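Local atomic coordinates of alpha-L-rhamnosidase (Streptomyces avermitilis, PDB entry 3W5M), a protein that hydrolyses terminal non-reducing alpha-L-rhamnose residues of alpha-L-rhamnosides such as citrus flavonoids and gum arabic, and binds L-rhamnose through a calcium-dependent carbohydrate-binding module. Residues Pro597-Phe602 / Ala958-Leu963; Trp618-Asn623 / Tyr653-Ala658; Ala648-Tyr653 / Val922-Tyr927; Ala931-Gly936 / Gly965-Arg970. All blocks are in the same frame, centred on the assembly; numbering follows the deposited sequence.

The four contacts form one cluster where the (alpha/alpha)6-barrel meets the C-terminal beta-sandwich. Contact 1 lies centrally, its centre about 11 Å from those of contacts 2 and 3 and about 9 Å from that of contact 4; contacts 2 and 4, at about 18 Å, are the most widely separated pair. Contacts 2 and 3 both use helix 641-654 and share Tyr653. Contacts 1 and 4 meet in a single antiparallel sheet, where strands 955-962 and 965-974 are neighbours. Along the chain, Pro597-Phe602 comes first, contacts 2 and 3 follow within the barrel, and Ala931-Gly936 precedes Ala958-Leu963. The barrel's chain thus begins and ends against the same sandwich.

Contact 1. Residues Pro597-Phe602 / Ala958-Leu963; sequences PFTFEF and ATFASL
An antiparallel strand pair, with Phe600 facing Phe960 and Glu601 facing Thr959, joins the start of the catalytic region to the sheet of the C-terminal domain. The short strand axes approach to 4.7 Å and run at 175°, which establishes the direction. Two bonds grip the register firmly: Ala961 N donates to Thr599 O at 2.9 Å, and Glu601 N to Thr959 O at 2.9 Å. The return bond from Thr959 N to Glu601 O, at 3.0 Å, makes Glu601 and Thr959 a hydrogen-bonded pair, flanked by the non-hydrogen-bonded pairs Phe600-Phe960 and Phe602-Ala958.

On the face bearing the phenylalanines, Phe600 carries the apolar packing. Its CG stands opposite the backbone N (chi1 -155°), which carries the ring across the neighbouring strand. There CD2 meets Phe960 CB at 3.7 Å and CE1 meets Ala958 CB at 3.9 Å, while the Phe600 and Phe960 side chains cross at about a right angle. The rings of Tyr653 and Tyr927 also meet Phe600, so it links this sheet to barrel helices. Reducing Phe600 to an alanine would probably open a gap between Ala958, Phe960 and those two tyrosines. Before the strand, Thr599 packs CB against Ala961 CB at 3.9 Å while its OG1 bonds to Tyr653 O. Strand 600-604 is an outermost strand of the six-stranded antiparallel sheet, paired with strand 955-962 from some 356 residues further on, in the beta-sandwich of the C-terminal domain.

Contact 2. Residues Trp618-Asn623 / Tyr653-Ala658; sequences WGQRGN and YTMESA
Gln620 and Met655 make a buried side-chain contact between the C-terminal part of helix 607-622 and the chain just leaving helix 641-654. The glutamine is fully extended, with CG anti to the backbone N (chi1 176°), and slides past Met655 in the opposite direction. Met655 SD lies over one face of the amide, 3.7 Å from Gln620 CD, and also touches Gln620 CG at 3.9 Å. Further back along the methionine, Met655 CB comes to 4.2 Å from Gln620 CD. Arg621 adds a lighter touch, its CB 4.3 Å from Met655 SD. Near the amide plane, past the end of the group, Thr654 OG1 lies 3.5 Å from Gln620 CD; this hydroxyl bonds to Thr650 O. These are helices of the (alpha/alpha)6-barrel that holds the catalytic site, and the Gln620 side chain is about 11 Å from those of His916 and Asp643, both of which bind rhamnose. Gln620 also packs on Phe647 and Ala651 of helix 641-654. Beside the contact, the Arg621 guanidinium lies over the Trp618 ring, with CZ 3.7 Å above its plane, and Arg621 NH2 bonds to Thr617 OG1.

Contact 3. Residues Ala648-Tyr653 / Val922-Tyr927; sequences APTAAY and VGEWMY
Tyr653 and Tyr927 form the aromatic part of this helix-helix contact, the edge of Tyr927 being turned to the face of Tyr653. Their ring centroids are 5.3 Å apart and the planes 60° from one another, a tilted edge-to-face pair. Tyr927 CB adds a CH-pi contact, 3.8 Å from the Tyr653 ring centroid. Tyr653 OH bonds to Ile933 O and Tyr927 OH to His613 ND1. A leucine in place of Tyr653 would probably leave Ile933 O without that donor and deprive the Tyr927 edge of its aromatic face.

The polar part centres on Thr650, whose OG1 stands anti to the carbonyl carbon, turned to Glu924 N, and whose CG2, anti to the backbone N, meets Gly923. OG1 accepts a weak bond from Glu924 N at 3.1 Å (134° at hydrogen) and donates to a water at 2.8 Å. That water donates to Glu924 OE2 at 2.7 Å, bridging the two side chains.

Van der Waals packing adds to this. Thr650 CG2 comes to 3.9 Å from Gly923 CA, an approach that a beta carbon at Gly923 would obstruct. The Pro649 ring lies beside the Glu924 side chain, its CB 3.7 Å from carboxylate OE2. Helices 641-654 and 923-929, whose short axes cross at 52° and 8.8 Å apart, pack here as part of the (alpha/alpha)6-barrel.

Contact 4. Residues Ala931-Gly936 / Gly965-Arg970; sequences AGIAPG and GPVSTR
The side chains of Thr969 and Ile933 pass each other in opposite directions between the turn after helix 923-929 and strand 965-974. The methyl of the threonine faces the isoleucine, Thr969 CG2 standing 3.8 Å from Ile933 CG1. Its hydroxyl is turned to the chain instead: with OG1 set between the backbone N and the carbonyl carbon (chi1 60°), Thr969 OG1 donates to Ala931 O at 2.8 Å. The donor sits 18° out of the carbonyl plane, with a C=O...donor angle of 136°, so it reaches the oxygen from an oblique direction. The hydroxyl makes the hydrogen bond, while the methyl packs against both Ile933 and the same carbonyl oxygen.

Ile933 then reaches on to Val967, again passing in the opposite sense. Its two arms divide the task: CG2 meets Val967 CG1 at 4.1 Å, while the extended CD1 arm comes to 3.6 Å from Val967 O, which is hydrogen-bonded to Phe960 N; the CD1 approach is packing only. Gly932 is the first residue to leave the helix, with positive phi; the Ala931 carbonyl before it and the Ile933 side chain after it both meet the strand.

Around the contact, Ala931 packs on Ala958 of strand 955-962 and on Phe600 and Phe602 of strand 600-604. Val943 and Ile945 of strand 942-945, from the other sheet of the sandwich, lie against Val967 and Thr969 respectively.

Contact 1. Residues Pro597-Phe602 / Ala958-Leu963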
loop_
_atom_site.group_PDB
_atom_site.type_symbol
_atom_site.label_atom_id
_atom_site.label_comp_id
_atom_site.label_asym_id
_atom_site.label_seq_id
_atom_site.Cartn_x
_atom_site.Cartn_y
_atom_site.Cartn_z
ATOM N N PRO A 597 -5.168 13.536 4.376
ATOM C CA PRO A 597 -6.476 13.758 4.986
ATOM C C PRO A 597 -7.611 13.095 4.202
ATOM O O PRO A 597 -7.503 12.901 2.983
ATOM C CB PRO A 597 -6.653 15.290 4.928
ATOM C CG PRO A 597 -5.673 15.776 3.904
ATOM C CD PRO A 597 -4.563 14.776 3.840
ATOM N N PHE A 598 -8.689 12.743 4.910
ATOM C CA PHE A 598 -9.931 12.360 4.233
ATOM C C PHE A 598 -10.620 13.624 3.747
ATOM O O PHE A 598 -10.612 14.636 4.421
ATOM C CB PHE A 598 -10.834 11.547 5.178
ATOM C CG PHE A 598 -10.254 10.206 5.512
ATOM C CD1 PHE A 598 -9.371 10.068 6.594
ATOM C CD2 PHE A 598 -10.510 9.107 4.694
ATOM C CE1 PHE A 598 -8.779 8.833 6.850
ATOM C CE2 PHE A 598 -9.931 7.865 4.960
ATOM C CZ PHE A 598 -9.064 7.735 6.042
ATOM N N THR A 599 -11.188 13.578 2.548
ATOM C CA THR A 599 -11.629 14.813 1.917
ATOM C C THR A 599 -13.082 14.761 1.440
ATOM O O THR A 599 -13.520 15.645 0.695
ATOM C CB THR A 599 -10.731 15.166 0.705
ATOM O OG1 THR A 599 -10.625 14.019 -0.142
ATOM C CG2 THR A 599 -9.311 15.601 1.184
ATOM N N PHE A 600 -13.841 13.755 1.863
ATOM C CA PHE A 600 -15.252 13.706 1.479
ATOM C C PHE A 600 -16.146 13.191 2.583
ATOM O O PHE A 600 -16.075 12.008 2.946
ATOM C CB PHE A 600 -15.467 12.862 0.207
ATOM C CG PHE A 600 -16.723 13.236 -0.558
ATOM C CD1 PHE A 600 -17.961 12.693 -0.222
ATOM C CD2 PHE A 600 -16.666 14.158 -1.613
ATOM C CE1 PHE A 600 -19.108 13.054 -0.923
ATOM C CE2 PHE A 600 -17.812 14.510 -2.309
ATOM C CZ PHE A 600 -19.030 13.957 -1.961
ATOM N N GLU A 601 -16.992 14.075 3.106
ATOM C CA GLU A 601 -18.009 13.686 4.095
ATOM C C GLU A 601 -19.318 13.466 3.351
ATOM O O GLU A 601 -19.731 14.328 2.585
ATOM C CB GLU A 601 -18.215 14.788 5.120
ATOM C CG GLU A 601 -16.948 15.347 5.729
ATOM C CD GLU A 601 -16.809 14.977 7.182
ATOM O OE1 GLU A 601 -17.840 14.587 7.778
ATOM O OE2 GLU A 601 -15.682 15.077 7.728
ATOM N N PHE A 602 -19.966 12.329 3.584
ATOM C CA PHE A 602 -21.157 11.942 2.835
ATOM C C PHE A 602 -22.127 11.295 3.803
ATOM O O PHE A 602 -21.742 10.376 4.538
ATOM C CB PHE A 602 -20.749 10.959 1.743
ATOM C CG PHE A 602 -21.891 10.411 0.919
ATOM C CD1 PHE A 602 -22.525 11.190 -0.037
ATOM C CD2 PHE A 602 -22.285 9.087 1.064
ATOM C CE1 PHE A 602 -23.559 10.661 -0.823
ATOM C CE2 PHE A 602 -23.309 8.548 0.296
ATOM C CZ PHE A 602 -23.944 9.338 -0.658
ATOM N N ALA A 958 -23.184 16.604 2.038
ATOM C CA ALA A 958 -21.797 16.259 1.704
ATOM C C ALA A 958 -20.897 17.479 1.826
ATOM O O ALA A 958 -21.345 18.620 1.640
ATOM C CB ALA A 958 -21.716 15.707 0.292
ATOM N N THR A 959 -19.623 17.249 2.138
ATOM C CA THR A 959 -18.613 18.297 2.004
ATOM C C THR A 959 -17.367 17.682 1.363
ATOM O O THR A 959 -16.846 16.664 1.852
ATOM C CB THR A 959 -18.236 18.908 3.366
ATOM O OG1 THR A 959 -19.401 19.473 3.989
ATOM C CG2 THR A 959 -17.166 20.009 3.193
ATOM N N PHE A 960 -16.917 18.280 0.263
ATOM C CA PHE A 960 -15.710 17.869 -0.425
ATOM C C PHE A 960 -14.629 18.915 -0.163
ATOM O O PHE A 960 -14.842 20.093 -0.423
ATOM C CB PHE A 960 -15.985 17.734 -1.917
ATOM C CG PHE A 960 -14.767 17.490 -2.747
ATOM C CD1 PHE A 960 -13.896 16.427 -2.471
ATOM C CD2 PHE A 960 -14.489 18.320 -3.829
ATOM C CE1 PHE A 960 -12.786 16.208 -3.258
ATOM C CE2 PHE A 960 -13.364 18.117 -4.607
ATOM C CZ PHE A 960 -12.506 17.068 -4.317
ATOM N N ALA A 961 -13.476 18.485 0.365
ATOM C CA ALA A 961 -12.367 19.403 0.643
ATOM C C ALA A 961 -11.563 19.595 -0.649
ATOM O O ALA A 961 -10.540 18.921 -0.874
ATOM C CB ALA A 961 -11.473 18.836 1.740
ATOM N N SER A 962 -12.028 20.480 -1.526
ATOM C CA SER A 962 -11.314 20.713 -2.780
ATOM C C SER A 962 -10.061 21.553 -2.526
ATOM O O SER A 962 -9.916 22.157 -1.455
ATOM C CB SER A 962 -12.224 21.397 -3.820
ATOM O OG SER A 962 -12.222 22.795 -3.636
ATOM N N LEU A 963 -9.178 21.646 -3.531
ATOM C CA LEU A 963 -7.992 22.538 -3.403
ATOM C C LEU A 963 -8.341 24.031 -3.206
ATOM O O LEU A 963 -7.587 24.760 -2.536
ATOM C CB LEU A 963 -6.985 22.370 -4.560
ATOM C CG LEU A 963 -6.499 20.941 -4.860
ATOM C CD1 LEU A 963 -5.313 20.974 -5.823
ATOM C CD2 LEU A 963 -6.100 20.226 -3.572
#

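Contact 2. Residues Trp618-Asn623 / Tyr653-Ala658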
loop_
_atom_site.group_PDB
_atom_site.type_symbol
_atom_site.label_atom_id
_atom_site.label_comp_id
_atom_site.label_asym_id
_atom_site.label_seq_id
_atom_site.Cartn_x
_atom_site.Cartn_y
_atom_site.Cartn_z
ATOM N N TRP A 618 -12.819 2.701 3.930
ATOM C CA TRP A 618 -11.976 1.705 4.605
ATOM C C TRP A 618 -11.192 0.839 3.609
ATOM O O TRP A 618 -10.046 0.506 3.866
ATOM C CB TRP A 618 -12.789 0.874 5.631
ATOM C CG TRP A 618 -12.997 1.568 6.943
ATOM C CD1 TRP A 618 -14.061 2.319 7.313
ATOM C CD2 TRP A 618 -12.067 1.615 8.041
ATOM N NE1 TRP A 618 -13.868 2.825 8.579
ATOM C CE2 TRP A 618 -12.657 2.398 9.053
ATOM C CE3 TRP A 618 -10.789 1.062 8.258
ATOM C CZ2 TRP A 618 -12.025 2.646 10.300
ATOM C CZ3 TRP A 618 -10.149 1.310 9.487
ATOM C CH2 TRP A 618 -10.779 2.096 10.491
ATOM N N GLY A 619 -11.804 0.438 2.483
ATOM C CA GLY A 619 -11.095 -0.289 1.451
ATOM C C GLY A 619 -9.987 0.568 0.854
ATOM O O GLY A 619 -8.891 0.069 0.562
ATOM N N GLN A 620 -10.242 1.868 0.701
ATOM C CA GLN A 620 -9.215 2.737 0.131
ATOM C C GLN A 620 -8.047 2.859 1.120
ATOM O O GLN A 620 -6.887 2.616 0.777
ATOM C CB GLN A 620 -9.761 4.125 -0.154
ATOM C CG GLN A 620 -8.701 5.095 -0.665
ATOM C CD GLN A 620 -9.259 6.479 -0.932
ATOM O OE1 GLN A 620 -8.588 7.347 -1.523
ATOM N NE2 GLN A 620 -10.462 6.715 -0.462
ATOM N N ARG A 621 -8.357 3.216 2.344
ATOM C CA ARG A 621 -7.265 3.481 3.296
ATOM C C ARG A 621 -6.446 2.227 3.586
ATOM O O ARG A 621 -5.221 2.302 3.790
ATOM C CB ARG A 621 -7.784 4.160 4.566
ATOM C CG ARG A 621 -8.346 3.230 5.625
ATOM C CD ARG A 621 -8.912 4.052 6.762
ATOM N NE ARG A 621 -10.278 4.500 6.470
ATOM C CZ ARG A 621 -11.041 5.214 7.302
ATOM N NH1 ARG A 621 -10.575 5.608 8.489
ATOM N NH2 ARG A 621 -12.285 5.544 6.950
ATOM N N GLY A 622 -7.099 1.071 3.576
ATOM C CA GLY A 622 -6.396 -0.182 3.838
ATOM C C GLY A 622 -5.362 -0.512 2.774
ATOM O O GLY A 622 -4.371 -1.216 3.018
ATOM N N ASN A 623 -5.601 -0.005 1.569
ATOM C CA ASN A 623 -4.710 -0.303 0.462
ATOM C C ASN A 623 -3.872 0.882 -0.007
ATOM O O ASN A 623 -3.311 0.858 -1.131
ATOM C CB ASN A 623 -5.560 -0.801 -0.706
ATOM C CG ASN A 623 -6.014 -2.224 -0.502
ATOM O OD1 ASN A 623 -5.219 -3.148 -0.624
ATOM N ND2 ASN A 623 -7.287 -2.404 -0.156
ATOM N N TYR A 653 -11.946 11.576 -4.645
ATOM C CA TYR A 653 -12.955 12.235 -3.828
ATOM C C TYR A 653 -12.641 12.041 -2.339
ATOM O O TYR A 653 -12.673 12.997 -1.547
ATOM C CB TYR A 653 -14.344 11.644 -4.102
ATOM C CG TYR A 653 -15.140 12.202 -5.280
ATOM C CD1 TYR A 653 -15.890 13.381 -5.156
ATOM C CD2 TYR A 653 -15.217 11.511 -6.468
ATOM C CE1 TYR A 653 -16.659 13.872 -6.225
ATOM C CE2 TYR A 653 -15.989 11.991 -7.539
ATOM C CZ TYR A 653 -16.710 13.166 -7.403
ATOM O OH TYR A 653 -17.489 13.629 -8.473
ATOM N N THR A 654 -12.346 10.807 -1.953
ATOM C CA THR A 654 -12.419 10.465 -0.534
ATOM C C THR A 654 -11.165 10.758 0.292
ATOM O O THR A 654 -11.289 10.997 1.478
ATOM C CB THR A 654 -12.881 9.035 -0.328
ATOM O OG1 THR A 654 -12.295 8.246 -1.354
ATOM C CG2 THR A 654 -14.421 8.954 -0.471
ATOM N N MET A 655 -9.982 10.751 -0.323
ATOM C CA MET A 655 -8.758 11.210 0.366
ATOM C C MET A 655 -7.977 12.097 -0.583
ATOM O O MET A 655 -8.130 11.995 -1.811
ATOM C CB MET A 655 -7.857 10.037 0.728
ATOM C CG MET A 655 -8.465 9.057 1.699
ATOM S SD MET A 655 -7.401 7.640 2.050
ATOM C CE MET A 655 -6.117 8.337 3.110
ATOM N N GLU A 656 -7.170 12.985 -0.020
ATOM C CA GLU A 656 -6.199 13.708 -0.829
ATOM C C GLU A 656 -5.231 12.661 -1.393
ATOM O O GLU A 656 -4.419 12.090 -0.678
ATOM C CB GLU A 656 -5.478 14.790 -0.025
ATOM C CG GLU A 656 -4.475 15.586 -0.879
ATOM C CD GLU A 656 -3.053 15.032 -0.825
ATOM O OE1 GLU A 656 -2.454 15.033 0.275
ATOM O OE2 GLU A 656 -2.501 14.597 -1.882
ATOM N N SER A 657 -5.368 12.381 -2.687
ATOM C CA SER A 657 -4.658 11.281 -3.326
ATOM C C SER A 657 -3.597 11.780 -4.300
ATOM O O SER A 657 -2.900 10.972 -4.919
ATOM C CB SER A 657 -5.659 10.346 -4.054
ATOM O OG SER A 657 -6.540 9.739 -3.108
ATOM N N ALA A 658 -3.410 13.108 -4.382
ATOM C CA ALA A 658 -2.442 13.663 -5.334
ATOM C C ALA A 658 -1.002 13.268 -5.047
ATOM O O ALA A 658 -0.307 12.792 -5.927
ATOM C CB ALA A 658 -2.569 15.175 -5.409
#

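Contact 3. Residues Ala648-Tyr653 / Val922-Tyr927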
loop_
_atom_site.group_PDB
_atom_site.type_symbol
_atom_site.label_atom_id
_atom_site.label_comp_id
_atom_site.label_asym_id
_atom_site.label_seq_id
_atom_site.Cartn_x
_atom_site.Cartn_y
_atom_site.Cartn_z
ATOM N N ALA A 648 -9.279 5.087 -9.206
ATOM C CA ALA A 648 -8.694 6.425 -9.015
ATOM C C ALA A 648 -9.687 7.584 -8.881
ATOM O O ALA A 648 -9.543 8.396 -7.987
ATOM C CB ALA A 648 -7.612 6.730 -10.042
ATOM N N PRO A 649 -10.711 7.671 -9.760
ATOM C CA PRO A 649 -11.632 8.794 -9.610
ATOM C C PRO A 649 -12.375 8.800 -8.271
ATOM O O PRO A 649 -12.581 9.851 -7.704
ATOM C CB PRO A 649 -12.593 8.603 -10.785
ATOM C CG PRO A 649 -11.747 7.906 -11.798
ATOM C CD PRO A 649 -11.001 6.896 -10.976
ATOM N N THR A 650 -12.746 7.625 -7.763
ATOM C CA THR A 650 -13.383 7.545 -6.459
ATOM C C THR A 650 -12.370 7.947 -5.352
ATOM O O THR A 650 -12.697 8.725 -4.465
ATOM C CB THR A 650 -13.931 6.122 -6.222
ATOM O OG1 THR A 650 -14.971 5.860 -7.168
ATOM C CG2 THR A 650 -14.526 5.978 -4.817
ATOM N N ALA A 651 -11.166 7.395 -5.423
ATOM C CA ALA A 651 -10.079 7.668 -4.462
ATOM C C ALA A 651 -9.816 9.155 -4.327
ATOM O O ALA A 651 -9.583 9.646 -3.222
ATOM C CB ALA A 651 -8.796 6.972 -4.908
ATOM N N ALA A 652 -9.865 9.873 -5.455
ATOM C CA ALA A 652 -9.626 11.324 -5.452
ATOM C C ALA A 652 -10.766 12.172 -4.874
ATOM O O ALA A 652 -10.581 13.382 -4.654
ATOM C CB ALA A 652 -9.257 11.817 -6.849
ATOM N N TYR A 653 -11.946 11.576 -4.645
ATOM C CA TYR A 653 -12.955 12.235 -3.828
ATOM C C TYR A 653 -12.641 12.041 -2.339
ATOM O O TYR A 653 -12.673 12.997 -1.547
ATOM C CB TYR A 653 -14.344 11.644 -4.102
ATOM C CG TYR A 653 -15.140 12.202 -5.280
ATOM C CD1 TYR A 653 -15.890 13.381 -5.156
ATOM C CD2 TYR A 653 -15.217 11.511 -6.468
ATOM C CE1 TYR A 653 -16.659 13.872 -6.225
ATOM C CE2 TYR A 653 -15.989 11.991 -7.539
ATOM C CZ TYR A 653 -16.710 13.166 -7.403
ATOM O OH TYR A 653 -17.489 13.629 -8.473
ATOM N N VAL A 922 -18.031 2.451 -7.299
ATOM C CA VAL A 922 -19.397 2.981 -7.246
ATOM C C VAL A 922 -19.466 4.310 -6.486
ATOM O O VAL A 922 -20.378 5.134 -6.697
ATOM C CB VAL A 922 -20.365 1.937 -6.609
ATOM C CG1 VAL A 922 -20.066 1.734 -5.126
ATOM C CG2 VAL A 922 -21.813 2.357 -6.783
ATOM N N GLY A 923 -18.474 4.538 -5.621
ATOM C CA GLY A 923 -18.390 5.744 -4.814
ATOM C C GLY A 923 -18.543 7.000 -5.646
ATOM O O GLY A 923 -19.291 7.879 -5.279
ATOM N N GLU A 924 -17.819 7.088 -6.755
ATOM C CA GLU A 924 -17.817 8.326 -7.542
ATOM C C GLU A 924 -19.202 8.649 -8.082
ATOM O O GLU A 924 -19.537 9.807 -8.199
ATOM C CB GLU A 924 -16.820 8.280 -8.695
ATOM C CG GLU A 924 -17.120 7.257 -9.774
ATOM C CD GLU A 924 -16.207 7.387 -10.974
ATOM O OE1 GLU A 924 -16.218 8.474 -11.606
ATOM O OE2 GLU A 924 -15.483 6.409 -11.294
ATOM N N TRP A 925 -19.993 7.622 -8.400
ATOM C CA TRP A 925 -21.376 7.849 -8.835
ATOM C C TRP A 925 -22.224 8.450 -7.713
ATOM O O TRP A 925 -22.990 9.385 -7.928
ATOM C CB TRP A 925 -22.009 6.576 -9.406
ATOM C CG TRP A 925 -23.410 6.836 -9.942
ATOM C CD1 TRP A 925 -23.754 7.151 -11.245
ATOM C CD2 TRP A 925 -24.640 6.839 -9.185
ATOM N NE1 TRP A 925 -25.133 7.333 -11.334
ATOM C CE2 TRP A 925 -25.691 7.153 -10.091
ATOM C CE3 TRP A 925 -24.961 6.589 -7.835
ATOM C CZ2 TRP A 925 -27.034 7.231 -9.687
ATOM C CZ3 TRP A 925 -26.298 6.668 -7.434
ATOM C CH2 TRP A 925 -27.316 6.984 -8.360
ATOM N N MET A 926 -22.062 7.946 -6.492
ATOM C CA MET A 926 -22.771 8.505 -5.382
ATOM C C MET A 926 -22.384 9.965 -5.133
ATOM O O MET A 926 -23.246 10.790 -4.822
ATOM C CB MET A 926 -22.518 7.677 -4.111
ATOM C CG MET A 926 -23.012 6.247 -4.173
ATOM S SD MET A 926 -23.406 5.594 -2.526
ATOM C CE MET A 926 -21.754 5.634 -1.819
ATOM N N TYR A 927 -21.093 10.284 -5.238
ATOM C CA TYR A 927 -20.631 11.602 -4.836
ATOM C C TYR A 927 -21.089 12.610 -5.879
ATOM O O TYR A 927 -21.535 13.691 -5.519
ATOM C CB TYR A 927 -19.093 11.627 -4.609
ATOM C CG TYR A 927 -18.624 10.528 -3.674
ATOM C CD1 TYR A 927 -19.428 10.094 -2.606
ATOM C CD2 TYR A 927 -17.405 9.895 -3.869
ATOM C CE1 TYR A 927 -19.011 9.070 -1.758
ATOM C CE2 TYR A 927 -16.994 8.855 -3.033
ATOM C CZ TYR A 927 -17.793 8.466 -1.969
ATOM O OH TYR A 927 -17.360 7.438 -1.141
HETATM O O HOH W 1 -13.716 5.230 -9.600
#

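Contact 4. Residues Ala931-Gly936 / Gly965-Arg970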
loop_
_atom_site.group_PDB
_atom_site.type_symbol
_atom_site.label_atom_id
_atom_site.label_comp_id
_atom_site.label_asym_id
_atom_site.label_seq_id
_atom_site.Cartn_x
_atom_site.Cartn_y
_atom_site.Cartn_z
ATOM N N ALA A 931 -24.783 13.190 -3.798
ATOM C CA ALA A 931 -24.273 14.422 -3.200
ATOM C C ALA A 931 -24.319 15.580 -4.228
ATOM O O ALA A 931 -24.481 16.730 -3.863
ATOM C CB ALA A 931 -22.865 14.202 -2.657
ATOM N N GLY A 932 -24.204 15.261 -5.509
ATOM C CA GLY A 932 -24.292 16.292 -6.541
ATOM C C GLY A 932 -23.070 17.199 -6.581
ATOM O O GLY A 932 -23.202 18.425 -6.672
ATOM N N ILE A 933 -21.881 16.592 -6.514
ATOM C CA ILE A 933 -20.614 17.339 -6.524
ATOM C C ILE A 933 -19.719 16.706 -7.564
ATOM O O ILE A 933 -19.273 15.573 -7.391
ATOM C CB ILE A 933 -19.902 17.314 -5.145
ATOM C CG1 ILE A 933 -20.753 18.034 -4.095
ATOM C CG2 ILE A 933 -18.500 17.937 -5.253
ATOM C CD1 ILE A 933 -20.163 18.044 -2.689
ATOM N N ALA A 934 -19.474 17.410 -8.669
ATOM C CA ALA A 934 -18.665 16.861 -9.765
ATOM C C ALA A 934 -17.932 18.011 -10.443
ATOM O O ALA A 934 -18.395 19.122 -10.378
ATOM C CB ALA A 934 -19.543 16.126 -10.773
ATOM N N PRO A 935 -16.768 17.753 -11.050
ATOM C CA PRO A 935 -16.063 18.917 -11.623
ATOM C C PRO A 935 -16.564 19.278 -13.028
ATOM O O PRO A 935 -16.472 18.460 -13.931
ATOM C CB PRO A 935 -14.610 18.454 -11.665
ATOM C CG PRO A 935 -14.670 16.961 -11.740
ATOM C CD PRO A 935 -15.948 16.521 -11.078
ATOM N N GLY A 936 -17.092 20.491 -13.194
ATOM C CA GLY A 936 -17.435 21.026 -14.526
ATOM C C GLY A 936 -16.210 21.457 -15.317
ATOM O O GLY A 936 -16.155 21.317 -16.545
ATOM N N GLY A 965 -10.875 24.967 -1.470
ATOM C CA GLY A 965 -11.589 25.013 -0.177
ATOM C C GLY A 965 -12.864 24.170 -0.230
ATOM O O GLY A 965 -13.127 23.459 -1.233
ATOM N N PRO A 966 -13.688 24.246 0.827
ATOM C CA PRO A 966 -14.826 23.312 0.899
ATOM C C PRO A 966 -15.932 23.567 -0.140
ATOM O O PRO A 966 -16.321 24.713 -0.399
ATOM C CB PRO A 966 -15.334 23.469 2.344
ATOM C CG PRO A 966 -14.874 24.822 2.771
ATOM C CD PRO A 966 -13.625 25.154 1.989
ATOM N N VAL A 967 -16.383 22.483 -0.755
ATOM C CA VAL A 967 -17.542 22.493 -1.622
ATOM C C VAL A 967 -18.590 21.653 -0.897
ATOM O O VAL A 967 -18.403 20.454 -0.722
ATOM C CB VAL A 967 -17.220 21.921 -3.004
ATOM C CG1 VAL A 967 -18.482 21.838 -3.860
ATOM C CG2 VAL A 967 -16.186 22.816 -3.681
ATOM N N SER A 968 -19.671 22.290 -0.439
ATOM C CA SER A 968 -20.694 21.581 0.335
ATOM C C SER A 968 -22.063 21.594 -0.322
ATOM O O SER A 968 -22.403 22.533 -1.045
ATOM C CB SER A 968 -20.801 22.157 1.738
ATOM O OG SER A 968 -19.516 22.130 2.339
ATOM N N THR A 969 -22.825 20.527 -0.077
ATOM C CA THR A 969 -24.218 20.419 -0.516
ATOM C C THR A 969 -25.075 19.838 0.607
ATOM O O THR A 969 -24.587 19.092 1.452
ATOM C CB THR A 969 -24.421 19.530 -1.765
ATOM O OG1 THR A 969 -23.963 18.192 -1.499
ATOM C CG2 THR A 969 -23.711 20.092 -2.985
ATOM N N ARG A 970 -26.351 20.226 0.625
ATOM C CA ARG A 970 -27.325 19.655 1.532
ATOM C C ARG A 970 -28.677 19.825 0.868
ATOM O O ARG A 970 -29.088 20.955 0.592
ATOM C CB ARG A 970 -27.317 20.368 2.869
ATOM C CG ARG A 970 -28.305 19.754 3.847
ATOM C CD ARG A 970 -28.065 20.263 5.252
ATOM N NE ARG A 970 -29.278 20.184 6.060
ATOM C CZ ARG A 970 -29.535 20.963 7.111
ATOM N NH1 ARG A 970 -28.666 21.896 7.495
ATOM N NH2 ARG A 970 -30.672 20.816 7.778
#